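Local atomic coordinates of lectin (Cicer arietinum, PDB entry 3V6N), a protein that agglutinates red blood cells and carries calcium and sodium ions in the central channel of a four-bladed hemopexin-type beta-propeller. Residues E74-I86 with I97-P109. Sequence-based numbering, arbitrary orientation.
Sequences EAFIFYENFCARI and IISGPKKIADMFP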
loop_
_atom_site.group_PDB
_atom_site.type_symbol
_atom_site.label_atom_id
_atom_site.label_comp_id
_atom_site.label_asym_id
_atom_site.label_seq_id
_atom_site.Cartn_x
_atom_site.Cartn_y
_atom_site.Cartn_z
ATOM N N GLU A 74 -19.368 -4.370 8.481
ATOM C CA GLU A 74 -18.071 -4.613 7.872
ATOM C C GLU A 74 -18.126 -4.465 6.360
ATOM O O GLU A 74 -19.084 -4.899 5.735
ATOM C CB GLU A 74 -17.517 -5.976 8.301
ATOM C CG GLU A 74 -17.390 -6.116 9.820
ATOM C CD GLU A 74 -17.022 -7.520 10.257
ATOM O OE1 GLU A 74 -16.609 -8.332 9.416
ATOM O OE2 GLU A 74 -17.136 -7.817 11.461
ATOM N N ALA A 75 -17.100 -3.840 5.787
ATOM C CA ALA A 75 -16.994 -3.645 4.332
ATOM C C ALA A 75 -15.586 -3.948 3.808
ATOM O O ALA A 75 -14.610 -3.771 4.530
ATOM C CB ALA A 75 -17.375 -2.220 3.981
ATOM N N PHE A 76 -15.493 -4.422 2.565
ATOM C CA PHE A 76 -14.211 -4.531 1.878
ATOM C C PHE A 76 -13.992 -3.214 1.158
ATOM O O PHE A 76 -14.907 -2.676 0.524
ATOM C CB PHE A 76 -14.166 -5.698 0.872
ATOM C CG PHE A 76 -13.770 -7.030 1.486
ATOM C CD1 PHE A 76 -12.434 -7.338 1.728
ATOM C CD2 PHE A 76 -14.742 -7.972 1.821
ATOM C CE1 PHE A 76 -12.075 -8.550 2.309
ATOM C CE2 PHE A 76 -14.399 -9.183 2.406
ATOM C CZ PHE A 76 -13.060 -9.477 2.651
ATOM N N ILE A 77 -12.792 -2.674 1.288
ATOM C CA ILE A 77 -12.431 -1.451 0.568
ATOM C C ILE A 77 -11.195 -1.784 -0.274
ATOM O O ILE A 77 -10.447 -2.700 0.064
ATOM C CB ILE A 77 -12.206 -0.252 1.538
ATOM C CG1 ILE A 77 -11.071 -0.574 2.522
ATOM C CG2 ILE A 77 -13.516 0.106 2.265
ATOM C CD1 ILE A 77 -10.545 0.628 3.282
ATOM N N PHE A 78 -11.003 -1.085 -1.384
ATOM C CA PHE A 78 -9.866 -1.345 -2.265
ATOM C C PHE A 78 -9.158 -0.057 -2.641
ATOM O O PHE A 78 -9.770 1.001 -2.656
ATOM C CB PHE A 78 -10.316 -2.018 -3.566
ATOM C CG PHE A 78 -10.958 -3.365 -3.375
ATOM C CD1 PHE A 78 -10.277 -4.517 -3.712
ATOM C CD2 PHE A 78 -12.245 -3.475 -2.852
ATOM C CE1 PHE A 78 -10.875 -5.758 -3.549
ATOM C CE2 PHE A 78 -12.852 -4.709 -2.688
ATOM C CZ PHE A 78 -12.165 -5.851 -3.040
ATOM N N TYR A 79 -7.863 -0.171 -2.936
ATOM C CA TYR A 79 -7.130 0.859 -3.657
ATOM C C TYR A 79 -6.088 0.185 -4.559
ATOM O O TYR A 79 -5.194 -0.540 -4.069
ATOM C CB TYR A 79 -6.458 1.873 -2.727
ATOM C CG TYR A 79 -5.612 2.849 -3.533
ATOM C CD1 TYR A 79 -6.222 3.831 -4.313
ATOM C CD2 TYR A 79 -4.217 2.759 -3.552
ATOM C CE1 TYR A 79 -5.477 4.706 -5.073
ATOM C CE2 TYR A 79 -3.456 3.643 -4.309
ATOM C CZ TYR A 79 -4.092 4.616 -5.062
ATOM O OH TYR A 79 -3.363 5.500 -5.835
ATOM N N GLU A 80 -6.220 0.406 -5.864
ATOM C CA GLU A 80 -5.419 -0.308 -6.856
ATOM C C GLU A 80 -5.366 -1.807 -6.528
ATOM O O GLU A 80 -6.415 -2.441 -6.342
ATOM C CB GLU A 80 -4.015 0.308 -6.969
ATOM C CG GLU A 80 -4.003 1.692 -7.622
ATOM C CD GLU A 80 -2.615 2.335 -7.677
ATOM O OE1 GLU A 80 -1.626 1.708 -7.250
ATOM O OE2 GLU A 80 -2.510 3.480 -8.162
ATOM N N ASN A 81 -4.170 -2.373 -6.397
ATOM C CA ASN A 81 -4.077 -3.815 -6.134
ATOM C C ASN A 81 -4.190 -4.277 -4.660
ATOM O O ASN A 81 -4.007 -5.449 -4.368
ATOM C CB ASN A 81 -2.898 -4.451 -6.902
ATOM C CG ASN A 81 -1.576 -4.365 -6.172
ATOM O OD1 ASN A 81 -0.516 -4.668 -6.739
ATOM N ND2 ASN A 81 -1.623 -4.019 -4.908
ATOM N N PHE A 82 -4.534 -3.361 -3.758
ATOM C CA PHE A 82 -4.635 -3.662 -2.323
ATOM C C PHE A 82 -6.068 -3.580 -1.817
ATOM O O PHE A 82 -6.863 -2.813 -2.334
ATOM C CB PHE A 82 -3.748 -2.712 -1.506
ATOM C CG PHE A 82 -2.286 -2.835 -1.825
ATOM C CD1 PHE A 82 -1.694 -2.007 -2.775
ATOM C CD2 PHE A 82 -1.505 -3.807 -1.206
ATOM C CE1 PHE A 82 -0.342 -2.133 -3.083
ATOM C CE2 PHE A 82 -0.164 -3.930 -1.512
ATOM C CZ PHE A 82 0.416 -3.093 -2.456
ATOM N N CYS A 83 -6.386 -4.377 -0.798
ATOM C CA CYS A 83 -7.691 -4.332 -0.174
ATOM C C CYS A 83 -7.615 -4.541 1.340
ATOM O O CYS A 83 -6.594 -4.988 1.868
ATOM C CB CYS A 83 -8.630 -5.367 -0.809
ATOM S SG CYS A 83 -8.035 -7.057 -0.714
ATOM N N ALA A 84 -8.693 -4.199 2.027
ATOM C CA ALA A 84 -8.777 -4.412 3.469
ATOM C C ALA A 84 -10.223 -4.678 3.865
ATOM O O ALA A 84 -11.152 -4.236 3.175
ATOM C CB ALA A 84 -8.217 -3.205 4.234
ATOM N N ARG A 85 -10.411 -5.418 4.953
ATOM C CA ARG A 85 -11.739 -5.568 5.551
ATOM C C ARG A 85 -11.846 -4.619 6.744
ATOM O O ARG A 85 -11.023 -4.677 7.663
ATOM C CB ARG A 85 -11.983 -7.014 5.990
ATOM C CG ARG A 85 -13.434 -7.273 6.372
ATOM C CD ARG A 85 -13.544 -8.296 7.491
ATOM N NE ARG A 85 -13.199 -9.671 7.119
ATOM C CZ ARG A 85 -14.044 -10.593 6.627
ATOM N NH1 ARG A 85 -15.325 -10.302 6.379
ATOM N NH2 ARG A 85 -13.599 -11.830 6.363
ATOM N N ILE A 86 -12.826 -3.722 6.726
ATOM C CA ILE A 86 -12.957 -2.773 7.831
ATOM C C ILE A 86 -14.294 -2.856 8.584
ATOM O O ILE A 86 -15.311 -3.279 8.034
ATOM C CB ILE A 86 -12.731 -1.298 7.404
ATOM C CG1 ILE A 86 -13.759 -0.862 6.331
ATOM C CG2 ILE A 86 -11.285 -1.053 6.987
ATOM C CD1 ILE A 86 -13.905 0.646 6.217
ATOM N N ILE A 97 -9.524 -1.424 11.139
ATOM C CA ILE A 97 -9.165 -2.432 10.155
ATOM C C ILE A 97 -9.216 -3.807 10.812
ATOM O O ILE A 97 -8.541 -4.055 11.801
ATOM C CB ILE A 97 -7.780 -2.165 9.519
ATOM C CG1 ILE A 97 -7.783 -0.801 8.811
ATOM C CG2 ILE A 97 -7.395 -3.290 8.549
ATOM C CD1 ILE A 97 -6.452 -0.393 8.203
ATOM N N ILE A 98 -10.022 -4.699 10.262
ATOM C CA ILE A 98 -10.093 -6.069 10.766
ATOM C C ILE A 98 -9.021 -6.947 10.118
ATOM O O ILE A 98 -8.333 -7.692 10.816
ATOM C CB ILE A 98 -11.494 -6.670 10.543
ATOM C CG1 ILE A 98 -12.528 -5.858 11.319
ATOM C CG2 ILE A 98 -11.537 -8.136 10.968
ATOM C CD1 ILE A 98 -13.955 -6.129 10.893
ATOM N N SER A 99 -8.890 -6.850 8.789
ATOM C CA SER A 99 -7.945 -7.653 8.005
ATOM C C SER A 99 -7.249 -6.776 6.987
ATOM O O SER A 99 -7.910 -6.071 6.233
ATOM C CB SER A 99 -8.677 -8.719 7.192
ATOM O OG SER A 99 -8.881 -9.901 7.919
ATOM N N GLY A 100 -5.925 -6.855 6.938
ATOM C CA GLY A 100 -5.181 -6.247 5.857
ATOM C C GLY A 100 -4.393 -5.030 6.297
ATOM O O GLY A 100 -4.215 -4.821 7.496
ATOM N N PRO A 101 -3.916 -4.221 5.328
ATOM C CA PRO A 101 -4.146 -4.409 3.885
ATOM C C PRO A 101 -3.426 -5.628 3.312
ATOM O O PRO A 101 -2.362 -5.994 3.801
ATOM C CB PRO A 101 -3.597 -3.120 3.242
ATOM C CG PRO A 101 -3.122 -2.255 4.363
ATOM C CD PRO A 101 -3.022 -3.091 5.608
ATOM N N LYS A 102 -4.009 -6.225 2.275
ATOM C CA LYS A 102 -3.424 -7.350 1.555
ATOM C C LYS A 102 -3.531 -7.069 0.061
ATOM O O LYS A 102 -4.443 -6.367 -0.378
ATOM C CB LYS A 102 -4.200 -8.637 1.865
ATOM C CG LYS A 102 -3.635 -9.473 2.999
ATOM C CD LYS A 102 -4.744 -10.249 3.704
ATOM C CE LYS A 102 -4.285 -11.614 4.199
ATOM N NZ LYS A 102 -3.118 -11.513 5.111
ATOM N N LYS A 103 -2.617 -7.628 -0.724
ATOM C CA LYS A 103 -2.793 -7.649 -2.180
ATOM C C LYS A 103 -4.072 -8.416 -2.524
ATOM O O LYS A 103 -4.448 -9.369 -1.823
ATOM C CB LYS A 103 -1.585 -8.294 -2.855
ATOM C CG LYS A 103 -0.341 -7.425 -2.808
ATOM C CD LYS A 103 0.911 -8.228 -3.122
ATOM C CE LYS A 103 2.163 -7.377 -2.937
ATOM N NZ LYS A 103 3.254 -7.827 -3.841
ATOM N N ILE A 104 -4.749 -7.995 -3.586
ATOM C CA ILE A 104 -5.967 -8.693 -4.053
ATOM C C ILE A 104 -5.773 -10.215 -4.235
ATOM O O ILE A 104 -6.624 -11.005 -3.827
ATOM C CB ILE A 104 -6.541 -8.045 -5.332
ATOM C CG1 ILE A 104 -7.112 -6.661 -4.982
ATOM C CG2 ILE A 104 -7.603 -8.950 -5.977
ATOM C CD1 ILE A 104 -7.410 -5.765 -6.164
ATOM N N ALA A 105 -4.640 -10.598 -4.813
ATOM C CA ALA A 105 -4.301 -11.997 -5.073
ATOM C C ALA A 105 -4.172 -12.827 -3.797
ATOM O O ALA A 105 -4.415 -14.031 -3.826
ATOM C CB ALA A 105 -3.017 -12.099 -5.892
ATOM N N ASP A 106 -3.776 -12.192 -2.695
ATOM C CA ASP A 106 -3.641 -12.873 -1.410
ATOM C C ASP A 106 -4.969 -12.993 -0.689
ATOM O O ASP A 106 -5.172 -13.919 0.088
ATOM C CB ASP A 106 -2.641 -12.150 -0.499
ATOM C CG ASP A 106 -1.194 -12.318 -0.960
ATOM O OD1 ASP A 106 -0.898 -13.229 -1.763
ATOM O OD2 ASP A 106 -0.347 -11.520 -0.528
ATOM N N MET A 107 -5.866 -12.043 -0.917
ATOM C CA MET A 107 -7.184 -12.094 -0.291
ATOM C C MET A 107 -8.136 -12.974 -1.106
ATOM O O MET A 107 -8.984 -13.654 -0.536
ATOM C CB MET A 107 -7.742 -10.679 -0.145
ATOM C CG MET A 107 -8.900 -10.550 0.828
ATOM S SD MET A 107 -8.344 -10.310 2.523
ATOM C CE MET A 107 -8.006 -8.553 2.543
ATOM N N PHE A 108 -7.984 -12.939 -2.434
ATOM C CA PHE A 108 -8.840 -13.666 -3.389
ATOM C C PHE A 108 -7.974 -14.340 -4.446
ATOM O O PHE A 108 -7.805 -13.791 -5.538
ATOM C CB PHE A 108 -9.818 -12.718 -4.108
ATOM C CG PHE A 108 -10.624 -11.843 -3.189
ATOM C CD1 PHE A 108 -11.672 -12.369 -2.435
ATOM C CD2 PHE A 108 -10.346 -10.487 -3.086
ATOM C CE1 PHE A 108 -12.417 -11.562 -1.590
ATOM C CE2 PHE A 108 -11.088 -9.669 -2.234
ATOM C CZ PHE A 108 -12.124 -10.209 -1.484
ATOM N N PRO A 109 -7.425 -15.537 -4.137
ATOM C CA PRO A 109 -6.463 -16.187 -5.042
ATOM C C PRO A 109 -7.005 -16.577 -6.411
ATOM O O PRO A 109 -6.229 -16.722 -7.357
ATOM C CB PRO A 109 -6.036 -17.442 -4.262
ATOM C CG PRO A 109 -6.285 -17.094 -2.821
ATOM C CD PRO A 109 -7.538 -16.255 -2.851
#
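Phe108 turns its ring edge toward one face of Phe76, the planes inclined at 57° and the centroids 5.6 Å apart, while its CE2 meets the edge of Phe78 at CZ, 4.0 Å away. Cys83 SG lies oblique to the Phe108 ring and is met by Met107 CE at 3.6 Å. Met107 reaches both Cys83 and Phe76: the bend at chi2 (86°) sets SD at the edge of the Phe76 ring, a Met-aromatic contact, and the bend at chi3 (82°) turns CE onto Cys83 SG. Ile104 crosses Phe78 at about a right angle, its CD1 at the ring edge and 3.5 Å from Glu80 O. On the same face as Cys83, toward Ile98, Arg85 bends so that its guanidinium lies with one face over Phe76 CZ; its CD rests against Ile98 CG2, and Ile98 CD1 comes up to the Glu74 carboxylate, 3.4 Å from Glu74 CD. On the other side of the sheet Ile86 CG2 packs against Ile97 CG1.

Backbone pairing is antiparallel but uneven. Cys83 and Lys102 exchange two bonds, whereas Arg85 O accepts from both Ile98 N (2.8 Å) and Ser99 N (3.2 Å), a classic beta bulge. Gly100, at backbone angles suited to glycine, and the cis peptide before Pro101 follow Ser99, where the strand turns a corner. Asn81 O takes Ile104 N at 2.8 Å, tying the type II' turn of Tyr79 to Phe82 to the start of the helix. Lys103 NZ makes a salt bridge with Glu80 of the second subunit.

The hairpin of 82-87 and 96-103 forms the outer half of one propeller blade, whose strands 74-79 and 66-69 lie further inward, toward the metal-bearing channel. Helix 104-107 packs on one side of this sheet and helix 58-62 on the other.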